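Local coordinates for protein alpha-amylase (Eubacterium rectale DSM 17629, PDB 6AZ5) that probably binds starch-type alpha-glucans as a family 41 carbohydrate-binding module of a cell-surface alpha-amylase from a human gut bacterium, at residues N62-Y73 and S83-G94. Sequence-based numbering, arbitrary orientation.
Sequences NVGKTVGLKARY and SDTADRSFTISG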
ATOM      1  N   ASN A  62       1.178 -12.186 -13.768  1.00 26.34           N
ATOM      2  CA  ASN A  62       2.090 -11.499 -12.861  1.00 20.86           C
ATOM      3  C   ASN A  62       1.960 -11.959 -11.423  1.00 23.78           C
ATOM      4  O   ASN A  62       2.634 -11.430 -10.539  1.00 24.99           O
ATOM      5  CB  ASN A  62       1.879  -9.987 -12.922  1.00 27.41           C
ATOM      6  CG  ASN A  62       2.592  -9.349 -14.094  1.00 29.17           C
ATOM      7  OD1 ASN A  62       3.608  -9.858 -14.570  1.00 34.55           O
ATOM      8  ND2 ASN A  62       2.071  -8.219 -14.557  1.00 29.02           N
ATOM      9  N   VAL A  63       1.087 -12.930 -11.182  1.00 21.82           N
ATOM     10  CA  VAL A  63       1.016 -13.545  -9.867  1.00 22.57           C
ATOM     11  C   VAL A  63       2.326 -14.275  -9.638  1.00 20.59           C
ATOM     12  O   VAL A  63       2.786 -15.011 -10.510  1.00 22.59           O
ATOM     13  CB  VAL A  63      -0.167 -14.527  -9.739  1.00 21.06           C
ATOM     14  CG1 VAL A  63      -0.079 -15.292  -8.430  1.00 22.32           C
ATOM     15  CG2 VAL A  63      -1.492 -13.781  -9.840  1.00 21.25           C
ATOM     16  N   GLY A  64       2.938 -14.050  -8.482  1.00 17.06           N
ATOM     17  CA  GLY A  64       4.207 -14.678  -8.167  1.00 17.28           C
ATOM     18  C   GLY A  64       5.390 -13.752  -8.362  1.00 23.66           C
ATOM     19  O   GLY A  64       6.488 -14.030  -7.884  1.00 18.66           O
ATOM     20  N   LYS A  65       5.170 -12.646  -9.068  1.00 27.41           N
ATOM     21  CA  LYS A  65       6.224 -11.662  -9.295  1.00 20.74           C
ATOM     22  C   LYS A  65       6.408 -10.752  -8.085  1.00 21.28           C
ATOM     23  O   LYS A  65       5.478 -10.537  -7.302  1.00 27.80           O
ATOM     24  CB  LYS A  65       5.918 -10.817 -10.528  1.00 20.00           C
ATOM     25  CG  LYS A  65       5.834 -11.600 -11.828  1.00 24.83           C
ATOM     26  CD  LYS A  65       6.919 -11.156 -12.798  1.00 40.72           C
ATOM     27  CE  LYS A  65       6.492 -11.362 -14.243  1.00 39.97           C
ATOM     28  NZ  LYS A  65       6.152 -12.782 -14.519  1.00 41.31           N
ATOM     29  N   THR A  66       7.607 -10.210  -7.937  1.00 20.64           N
ATOM     30  CA  THR A  66       7.886  -9.287  -6.849  1.00 20.54           C
ATOM     31  C   THR A  66       7.618  -7.841  -7.266  1.00 21.67           C
ATOM     32  O   THR A  66       8.042  -7.394  -8.332  1.00 23.32           O
ATOM     33  CB  THR A  66       9.332  -9.433  -6.362  1.00 21.75           C
ATOM     34  OG1 THR A  66       9.526 -10.766  -5.875  1.00 24.93           O
ATOM     35  CG2 THR A  66       9.633  -8.442  -5.243  1.00 21.32           C
ATOM     36  N   VAL A  67       6.893  -7.123  -6.417  1.00 24.06           N
ATOM     37  CA  VAL A  67       6.581  -5.722  -6.654  1.00 25.32           C
ATOM     38  C   VAL A  67       7.477  -4.819  -5.828  1.00 20.55           C
ATOM     39  O   VAL A  67       7.660  -5.048  -4.635  1.00 21.59           O
ATOM     40  CB  VAL A  67       5.115  -5.411  -6.308  1.00 25.20           C
ATOM     41  CG1 VAL A  67       4.868  -3.906  -6.296  1.00 16.89           C
ATOM     42  CG2 VAL A  67       4.190  -6.116  -7.276  1.00 21.02           C
ATOM     43  N   GLY A  68       8.041  -3.798  -6.464  1.00 22.88           N
ATOM     44  CA  GLY A  68       8.771  -2.771  -5.745  1.00 19.28           C
ATOM     45  C   GLY A  68       7.842  -1.609  -5.469  1.00 19.53           C
ATOM     46  O   GLY A  68       7.058  -1.231  -6.335  1.00 19.02           O
ATOM     47  N   LEU A  69       7.916  -1.041  -4.269  1.00 17.24           N
ATOM     48  CA  LEU A  69       7.061   0.085  -3.940  1.00 15.05           C
ATOM     49  C   LEU A  69       7.573   0.902  -2.760  1.00 19.15           C
ATOM     50  O   LEU A  69       8.399   0.444  -1.982  1.00 15.75           O
ATOM     51  CB  LEU A  69       5.638  -0.393  -3.635  1.00 16.21           C
ATOM     52  CG  LEU A  69       5.358  -0.805  -2.187  1.00 13.84           C
ATOM     53  CD1 LEU A  69       3.870  -0.958  -1.961  1.00 15.10           C
ATOM     54  CD2 LEU A  69       6.083  -2.093  -1.817  1.00 18.02           C
ATOM     55  N   LYS A  70       7.059   2.121  -2.638  1.00 17.01           N
ATOM     56  CA  LYS A  70       7.244   2.915  -1.433  1.00 22.63           C
ATOM     57  C   LYS A  70       6.112   3.930  -1.303  1.00 18.78           C
ATOM     58  O   LYS A  70       5.615   4.453  -2.298  1.00 16.78           O
ATOM     59  CB  LYS A  70       8.606   3.614  -1.448  1.00 23.07           C
ATOM     60  CG  LYS A  70       8.782   4.583  -2.591  1.00 27.45           C
ATOM     61  CD  LYS A  70      10.208   5.116  -2.658  1.00 40.09           C
ATOM     62  CE  LYS A  70      11.176   4.053  -3.135  1.00 34.98           C
ATOM     63  NZ  LYS A  70      12.503   4.631  -3.493  1.00 33.69           N
ATOM     64  N   ALA A  71       5.696   4.193  -0.073  1.00 19.21           N
ATOM     65  CA  ALA A  71       4.661   5.186   0.174  1.00 21.74           C
ATOM     66  C   ALA A  71       5.184   6.606  -0.075  1.00 26.23           C
ATOM     67  O   ALA A  71       6.372   6.866   0.098  1.00 26.21           O
ATOM     68  CB  ALA A  71       4.138   5.053   1.591  1.00 19.92           C
ATOM     69  N   ARG A  72       4.299   7.509  -0.500  1.00 21.76           N
ATOM     70  CA  ARG A  72       4.618   8.937  -0.610  1.00 20.94           C
ATOM     71  C   ARG A  72       3.558   9.735   0.139  1.00 20.92           C
ATOM     72  O   ARG A  72       2.366   9.450   0.020  1.00 24.39           O
ATOM     73  CB  ARG A  72       4.701   9.377  -2.070  1.00 19.00           C
ATOM     74  CG  ARG A  72       5.758   8.643  -2.864  1.00 17.48           C
ATOM     75  CD  ARG A  72       5.977   9.290  -4.218  1.00 21.96           C
ATOM     76  NE  ARG A  72       4.713   9.483  -4.921  1.00 23.56           N
ATOM     77  CZ  ARG A  72       4.585  10.123  -6.078  1.00 27.47           C
ATOM     78  NH1 ARG A  72       5.653  10.636  -6.675  1.00 31.04           N
ATOM     79  NH2 ARG A  72       3.385  10.252  -6.635  1.00 18.97           N
ATOM     80  N   TYR A  73       3.990  10.726   0.917  1.00 21.08           N
ATOM     81  CA  TYR A  73       3.127  11.334   1.934  1.00 22.13           C
ATOM     82  C   TYR A  73       2.250  12.482   1.440  1.00 23.19           C
ATOM     83  O   TYR A  73       1.182  12.743   2.000  1.00 20.83           O
ATOM     84  CB  TYR A  73       3.976  11.834   3.108  1.00 25.32           C
ATOM     85  CG  TYR A  73       4.835  10.770   3.757  1.00 30.94           C
ATOM     86  CD1 TYR A  73       4.446   9.439   3.759  1.00 27.17           C
ATOM     87  CD2 TYR A  73       6.037  11.101   4.365  1.00 36.47           C
ATOM     88  CE1 TYR A  73       5.234   8.466   4.348  1.00 40.12           C
ATOM     89  CE2 TYR A  73       6.830  10.139   4.958  1.00 34.44           C
ATOM     90  CZ  TYR A  73       6.426   8.822   4.947  1.00 41.25           C
ATOM     91  OH  TYR A  73       7.214   7.861   5.538  1.00 39.92           O
ATOM     92  N   SER A  83       8.521  10.714   1.262  1.00 31.33           N
ATOM     93  CA  SER A  83       8.196   9.321   0.989  1.00 29.06           C
ATOM     94  C   SER A  83       8.597   8.439   2.166  1.00 39.87           C
ATOM     95  O   SER A  83       9.062   8.938   3.189  1.00 41.97           O
ATOM     96  CB  SER A  83       8.872   8.856  -0.305  1.00 31.27           C
ATOM     97  OG  SER A  83      10.281   8.921  -0.207  1.00 34.29           O
ATOM     98  N   ASP A  84       8.413   7.130   2.024  1.00 37.73           N
ATOM     99  CA  ASP A  84       8.788   6.186   3.076  1.00 37.17           C
ATOM    100  C   ASP A  84      10.311   6.148   3.245  1.00 45.29           C
ATOM    101  O   ASP A  84      11.052   6.655   2.388  1.00 40.75           O
ATOM    102  CB  ASP A  84       8.248   4.789   2.757  1.00 33.67           C
ATOM    103  CG  ASP A  84       8.439   3.804   3.903  1.00 42.82           C
ATOM    104  OD1 ASP A  84       8.384   4.227   5.076  1.00 45.93           O
ATOM    105  OD2 ASP A  84       8.665   2.607   3.622  1.00 38.94           O
ATOM    106  N   THR A  85      10.782   5.546   4.339  1.00 41.95           N
ATOM    107  CA  THR A  85      12.214   5.578   4.658  1.00 44.93           C
ATOM    108  C   THR A  85      13.127   4.684   3.798  1.00 38.21           C
ATOM    109  O   THR A  85      14.347   4.779   3.923  1.00 33.73           O
ATOM    110  CB  THR A  85      12.466   5.226   6.157  1.00 40.01           C
ATOM    111  OG1 THR A  85      11.939   3.926   6.449  1.00 43.21           O
ATOM    112  CG2 THR A  85      11.814   6.254   7.054  1.00 43.17           C
ATOM    113  N   ALA A  86      12.556   3.851   2.923  1.00 40.64           N
ATOM    114  CA  ALA A  86      13.359   3.008   2.013  1.00 39.21           C
ATOM    115  C   ALA A  86      12.535   2.274   0.945  1.00 34.93           C
ATOM    116  O   ALA A  86      11.308   2.249   1.013  1.00 39.96           O
ATOM    117  CB  ALA A  86      14.168   1.978   2.805  1.00 30.67           C
ATOM    118  N   ASP A  87      13.227   1.689  -0.037  1.00 25.41           N
ATOM    119  CA  ASP A  87      12.621   0.774  -1.011  1.00 30.07           C
ATOM    120  C   ASP A  87      11.961  -0.410  -0.316  1.00 36.45           C
ATOM    121  O   ASP A  87      12.595  -1.090   0.493  1.00 32.47           O
ATOM    122  CB  ASP A  87      13.671   0.228  -1.989  1.00 27.58           C
ATOM    123  CG  ASP A  87      13.905   1.130  -3.186  1.00 41.31           C
ATOM    124  OD1 ASP A  87      13.686   2.354  -3.065  1.00 36.93           O
ATOM    125  OD2 ASP A  87      14.317   0.606  -4.252  1.00 31.71           O
ATOM    126  N   ARG A  88      10.708  -0.684  -0.655  1.00 27.84           N
ATOM    127  CA  ARG A  88      10.032  -1.852  -0.105  1.00 19.27           C
ATOM    128  C   ARG A  88       9.694  -2.848  -1.204  1.00 20.50           C
ATOM    129  O   ARG A  88       9.894  -2.573  -2.387  1.00 23.99           O
ATOM    130  CB  ARG A  88       8.761  -1.448   0.642  1.00 21.48           C
ATOM    131  CG  ARG A  88       8.953  -0.347   1.658  1.00 25.62           C
ATOM    132  CD  ARG A  88      10.103  -0.641   2.613  1.00 32.26           C
ATOM    133  NE  ARG A  88      10.222   0.404   3.628  1.00 34.11           N
ATOM    134  CZ  ARG A  88      11.221   0.500   4.502  1.00 38.80           C
ATOM    135  NH1 ARG A  88      12.206  -0.390   4.496  1.00 30.30           N
ATOM    136  NH2 ARG A  88      11.231   1.491   5.384  1.00 32.94           N
ATOM    137  N   SER A  89       9.188  -4.012  -0.810  1.00 20.99           N
ATOM    138  CA  SER A  89       8.770  -5.013  -1.781  1.00 19.64           C
ATOM    139  C   SER A  89       7.900  -6.095  -1.157  1.00 19.44           C
ATOM    140  O   SER A  89       7.918  -6.306   0.058  1.00 16.74           O
ATOM    141  CB  SER A  89       9.983  -5.665  -2.451  1.00 20.22           C
ATOM    142  OG  SER A  89      10.704  -6.460  -1.531  1.00 24.39           O
ATOM    143  N   PHE A  90       7.140  -6.773  -2.008  1.00 17.46           N
ATOM    144  CA  PHE A  90       6.384  -7.953  -1.615  1.00 19.17           C
ATOM    145  C   PHE A  90       6.126  -8.797  -2.846  1.00 21.59           C
ATOM    146  O   PHE A  90       6.413  -8.382  -3.967  1.00 18.72           O
ATOM    147  CB  PHE A  90       5.061  -7.589  -0.930  1.00 18.07           C
ATOM    148  CG  PHE A  90       4.057  -6.916  -1.832  1.00 15.86           C
ATOM    149  CD1 PHE A  90       4.072  -5.540  -2.003  1.00 15.86           C
ATOM    150  CD2 PHE A  90       3.074  -7.653  -2.476  1.00 21.92           C
ATOM    151  CE1 PHE A  90       3.139  -4.909  -2.822  1.00 17.35           C
ATOM    152  CE2 PHE A  90       2.135  -7.031  -3.301  1.00 17.78           C
ATOM    153  CZ  PHE A  90       2.170  -5.655  -3.474  1.00 17.41           C
ATOM    154  N   THR A  91       5.592  -9.990  -2.633  1.00 20.50           N
ATOM    155  CA  THR A  91       5.288 -10.883  -3.736  1.00 17.10           C
ATOM    156  C   THR A  91       3.781 -11.053  -3.857  1.00 14.88           C
ATOM    157  O   THR A  91       3.095 -11.281  -2.869  1.00 20.33           O
ATOM    158  CB  THR A  91       5.976 -12.251  -3.549  1.00 18.46           C
ATOM    159  OG1 THR A  91       7.393 -12.058  -3.444  1.00 19.23           O
ATOM    160  CG2 THR A  91       5.685 -13.173  -4.722  1.00 18.89           C
ATOM    161  N   ILE A  92       3.267 -10.918  -5.072  1.00 19.91           N
ATOM    162  CA  ILE A  92       1.846 -11.099  -5.322  1.00 19.76           C
ATOM    163  C   ILE A  92       1.478 -12.574  -5.167  1.00 17.53           C
ATOM    164  O   ILE A  92       1.903 -13.411  -5.960  1.00 19.01           O
ATOM    165  CB  ILE A  92       1.471 -10.595  -6.720  1.00 22.01           C
ATOM    166  CG1 ILE A  92       1.933  -9.143  -6.889  1.00 16.76           C
ATOM    167  CG2 ILE A  92      -0.024 -10.742  -6.965  1.00 18.75           C
ATOM    168  CD1 ILE A  92       1.955  -8.681  -8.330  1.00 20.95           C
ATOM    169  N   SER A  93       0.700 -12.883  -4.132  1.00 22.15           N
ATOM    170  CA  SER A  93       0.372 -14.268  -3.789  1.00 20.32           C
ATOM    171  C   SER A  93      -0.746 -14.848  -4.648  1.00 21.11           C
ATOM    172  O   SER A  93      -0.831 -16.059  -4.832  1.00 28.96           O
ATOM    173  CB  SER A  93      -0.027 -14.373  -2.316  1.00 22.77           C
ATOM    174  OG  SER A  93      -1.354 -13.921  -2.110  1.00 25.12           O
ATOM    175  N   GLY A  94      -1.616 -13.990  -5.160  1.00 22.21           N
ATOM    176  CA  GLY A  94      -2.741 -14.459  -5.946  1.00 18.72           C
ATOM    177  C   GLY A  94      -3.808 -15.125  -5.095  1.00 20.71           C
ATOM    178  O   GLY A  94      -4.667 -15.827  -5.619  1.00 24.65           O
TER
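Val67 and Phe90 face each other as a hydrogen-bonded antiparallel pair, and their side chains run alongside one another into the core. Phe90 has CG set between its backbone N and carbonyl carbon (chi1 67°), which lays one ring face, near its rim, against Val67 CB in a CH-pi contact, 4.3 Å from that CB to the ring centroid. Leu69 comes in at roughly a right angle, its CD2 at the ring edge, 4.0 Å from Phe90 CD1. The CG2 branch of Val67 meets Ile92 CD1 at 3.6 Å. This is the tightly packed face, continued by Leu100 against Phe90 and Ile7 against Leu69.

The reverse face is polar and looser. Thr66 and Thr91, both exposed, form a weak hydroxyl–hydroxyl bond, OG1 to OG1 3.5 Å. Farther along, Lys70 bends at chi3 (72°) to bring NZ 2.6 Å from OD1 of exposed Asp87 in a salt bridge.

Past Leu69 the register slips by two residues. Asp84 N bonds Ala71 O at 2.8 Å, and a face of the Tyr73 ring covers the Ser83 carbonyl carbon. Asp84 OD2 accepts from Arg88 NE at 2.7 Å, closing the short loop onto the start of strand 88-91, and also bonds Tyr102 OH, which links that loop to strand 99-103. With strand 24-29 flanking strand 66-72 on its other edge, the arrangement is an antiparallel edge pairing in a beta-sandwich, the fold of CBM41 modules.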